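LPG0439 HIT-related domain-containing protein (PDB 5L0L) is of unknown function but carries, in the part crystallised here, a domain related to the HIT family, within a longer protein predicted to be membrane-bound. Local coordinates at residues D18-A22 / G23-A27. Numbering follows the deposited sequence.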
ATOM      1  N   ASP A  18     -12.969  10.331  18.147  1.00 40.27           N
ATOM      2  CA  ASP A  18     -14.030  11.177  17.561  1.00 40.33           C
ATOM      3  C   ASP A  18     -13.627  11.523  16.120  1.00 38.25           C
ATOM      4  O   ASP A  18     -13.434  12.700  15.758  1.00 37.37           O
ATOM      5  CB  ASP A  18     -14.267  12.436  18.412  1.00 42.15           C
ATOM      6  CG  ASP A  18     -15.502  13.244  17.970  1.00 43.11           C
ATOM      7  OD1 ASP A  18     -16.329  12.759  17.155  1.00 43.70           O
ATOM      8  OD2 ASP A  18     -15.633  14.393  18.439  1.00 44.65           O
ATOM      9  N   TYR A  19     -13.507  10.479  15.306  1.00 36.97           N
ATOM     10  CA  TYR A  19     -12.896  10.620  13.970  1.00 37.26           C
ATOM     11  C   TYR A  19     -13.732  11.375  12.950  1.00 37.19           C
ATOM     12  O   TYR A  19     -13.155  11.872  11.946  1.00 36.65           O
ATOM     13  CB  TYR A  19     -12.508   9.255  13.396  1.00 38.34           C
ATOM     14  CG  TYR A  19     -13.666   8.401  12.912  1.00 39.91           C
ATOM     15  CD1 TYR A  19     -14.346   7.524  13.769  1.00 39.54           C
ATOM     16  CD2 TYR A  19     -14.052   8.447  11.575  1.00 41.48           C
ATOM     17  CE1 TYR A  19     -15.395   6.741  13.298  1.00 41.80           C
ATOM     18  CE2 TYR A  19     -15.089   7.681  11.108  1.00 42.95           C
ATOM     19  CZ  TYR A  19     -15.754   6.825  11.959  1.00 43.08           C
ATOM     20  OH  TYR A  19     -16.779   6.081  11.436  1.00 45.83           O
ATOM     21  N   THR A  20     -15.059  11.463  13.185  1.00 36.11           N
ATOM     22  CA  THR A  20     -15.966  12.155  12.226  1.00 36.26           C
ATOM     23  C   THR A  20     -16.039  13.658  12.431  1.00 35.95           C
ATOM     24  O   THR A  20     -16.548  14.342  11.545  1.00 35.48           O
ATOM     25  CB  THR A  20     -17.438  11.631  12.227  1.00 36.61           C
ATOM     26  OG1 THR A  20     -18.083  11.996  13.458  1.00 35.37           O
ATOM     27  CG2 THR A  20     -17.508  10.110  12.015  1.00 36.94           C
ATOM     28  N   ARG A  21     -15.527  14.167  13.561  1.00 41.48           N
ATOM     29  CA  ARG A  21     -15.643  15.598  13.908  1.00 42.85           C
ATOM     30  C   ARG A  21     -14.978  16.529  12.905  1.00 40.33           C
ATOM     31  O   ARG A  21     -15.449  17.645  12.703  1.00 40.70           O
ATOM     32  CB  ARG A  21     -15.069  15.890  15.315  1.00 47.12           C
ATOM     33  CG  ARG A  21     -15.330  17.316  15.827  1.00 50.36           C
ATOM     34  CD  ARG A  21     -14.728  17.554  17.210  1.00 54.89           C
ATOM     35  NE  ARG A  21     -13.281  17.254  17.227  1.00 56.81           N
ATOM     36  CZ  ARG A  21     -12.634  16.447  18.083  1.00 59.34           C
ATOM     37  NH1 ARG A  21     -11.311  16.281  17.946  1.00 60.09           N
ATOM     38  NH2 ARG A  21     -13.260  15.823  19.089  1.00 60.81           N
ATOM     39  N   ALA A  22     -13.900  16.078  12.263  1.00 37.75           N
ATOM     40  CA  ALA A  22     -13.264  16.859  11.195  1.00 35.58           C
ATOM     41  C   ALA A  22     -14.183  17.107   9.990  1.00 33.35           C
ATOM     42  O   ALA A  22     -13.887  17.991   9.177  1.00 34.21           O
ATOM     43  CB  ALA A  22     -11.954  16.204  10.756  1.00 35.06           C
ATOM     44  N   GLY A  23     -15.268  16.325   9.864  1.00 30.84           N
ATOM     45  CA  GLY A  23     -16.289  16.524   8.838  1.00 28.55           C
ATOM     46  C   GLY A  23     -15.886  15.972   7.494  1.00 25.44           C
ATOM     47  O   GLY A  23     -16.250  16.537   6.447  1.00 25.71           O
ATOM     48  N   THR A  24     -15.092  14.895   7.491  1.00 22.78           N
ATOM     49  CA  THR A  24     -14.578  14.363   6.224  1.00 20.65           C
ATOM     50  C   THR A  24     -14.928  12.894   5.972  1.00 19.55           C
ATOM     51  O   THR A  24     -14.402  12.289   5.052  1.00 18.20           O
ATOM     52  CB  THR A  24     -13.049  14.545   6.100  1.00 20.28           C
ATOM     53  OG1 THR A  24     -12.357  13.709   7.025  1.00 20.11           O
ATOM     54  CG2 THR A  24     -12.662  15.985   6.343  1.00 20.79           C
ATOM     55  N   SER A  25     -15.864  12.349   6.741  1.00 19.49           N
ATOM     56  CA  SER A  25     -16.179  10.937   6.592  1.00 19.37           C
ATOM     57  C   SER A  25     -16.992  10.632   5.311  1.00 18.65           C
ATOM     58  O   SER A  25     -18.022  11.280   5.032  1.00 18.89           O
ATOM     59  CB  SER A  25     -16.887  10.423   7.858  1.00 20.77           C
ATOM     60  OG  SER A  25     -17.152   9.041   7.707  1.00 21.84           O
ATOM     61  N   ILE A  26     -16.534   9.630   4.573  1.00 17.67           N
ATOM     62  CA  ILE A  26     -17.201   9.110   3.398  1.00 17.80           C
ATOM     63  C   ILE A  26     -18.102   7.930   3.779  1.00 18.39           C
ATOM     64  O   ILE A  26     -19.271   7.902   3.387  1.00 18.97           O
ATOM     65  CB  ILE A  26     -16.198   8.674   2.318  1.00 17.29           C
ATOM     66  CG1 ILE A  26     -15.379   9.892   1.846  1.00 16.98           C
ATOM     67  CG2 ILE A  26     -16.888   7.952   1.149  1.00 17.92           C
ATOM     68  CD1 ILE A  26     -14.070   9.536   1.149  1.00 16.95           C
ATOM     69  N   ALA A  27     -17.551   6.959   4.497  1.00 18.33           N
ATOM     70  CA  ALA A  27     -18.298   5.698   4.773  1.00 19.32           C
ATOM     71  C   ALA A  27     -17.696   4.893   5.887  1.00 19.68           C
ATOM     72  O   ALA A  27     -16.531   5.075   6.245  1.00 19.12           O
ATOM     73  CB  ALA A  27     -18.393   4.827   3.512  1.00 19.42           C
TER
HETATM   74  O   HOH W   1     -13.881  13.107   9.463  1.00 33.43           O
HETATM   75  O   HOH W   2     -17.541  13.355   8.957  1.00 25.81           O
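T20 and G23 close a type I turn where the loop after strand 3-5 bends into strand 25-31 of the six-stranded antiparallel sheet in the HIT-related domain. G23 N donates to T20 O over 2.9 Å, with an N-H...O angle of 150°, arriving well above the carbonyl plane of T20. A type I turn from D18 to R21 overlaps it at T20 and R21, with a weak closing bond. G23 takes a positive phi (80°), which favours glycine. Two waters fill the mouth of the bend: one donates to Y19 O and accepts from T24 N at 2.9 Å, the other donates to T20 O and accepts from S25 N at 3.0 Å. T20 O thus holds both the turn N-H and a water.

Followed outward, the T24 side chain splits at CB. CG2 stands beside its own backbone N and rests 3.7 Å from A22 O, while OG1 sits between backbone N and carbonyl carbon (chi1 69°) and bonds to the carbonyl O of L41, whose backbone also bonds to that of T24. T20 CG2 lies over one face of the Y19 ring, toward its rim, and meets S25 CB at 4.2 Å. The Y19 ring approaches S25 OG obliquely and also touches S38 and I40 of strand 35-41. R21 NH2 forms a salt bridge with D18 OD2 at 2.8 Å that is also a weak hydrogen bond, and bonds to G13 O.

With a single direct hydrogen bond between the two halves, the other polar links across the bend run through the two waters, which take up the backbone N-H groups of T24 and S25; the bonds to L41 tie T24 to the sheet instead. Past S25 the strand opens with a classic beta bulge, I26 and A27 facing V39.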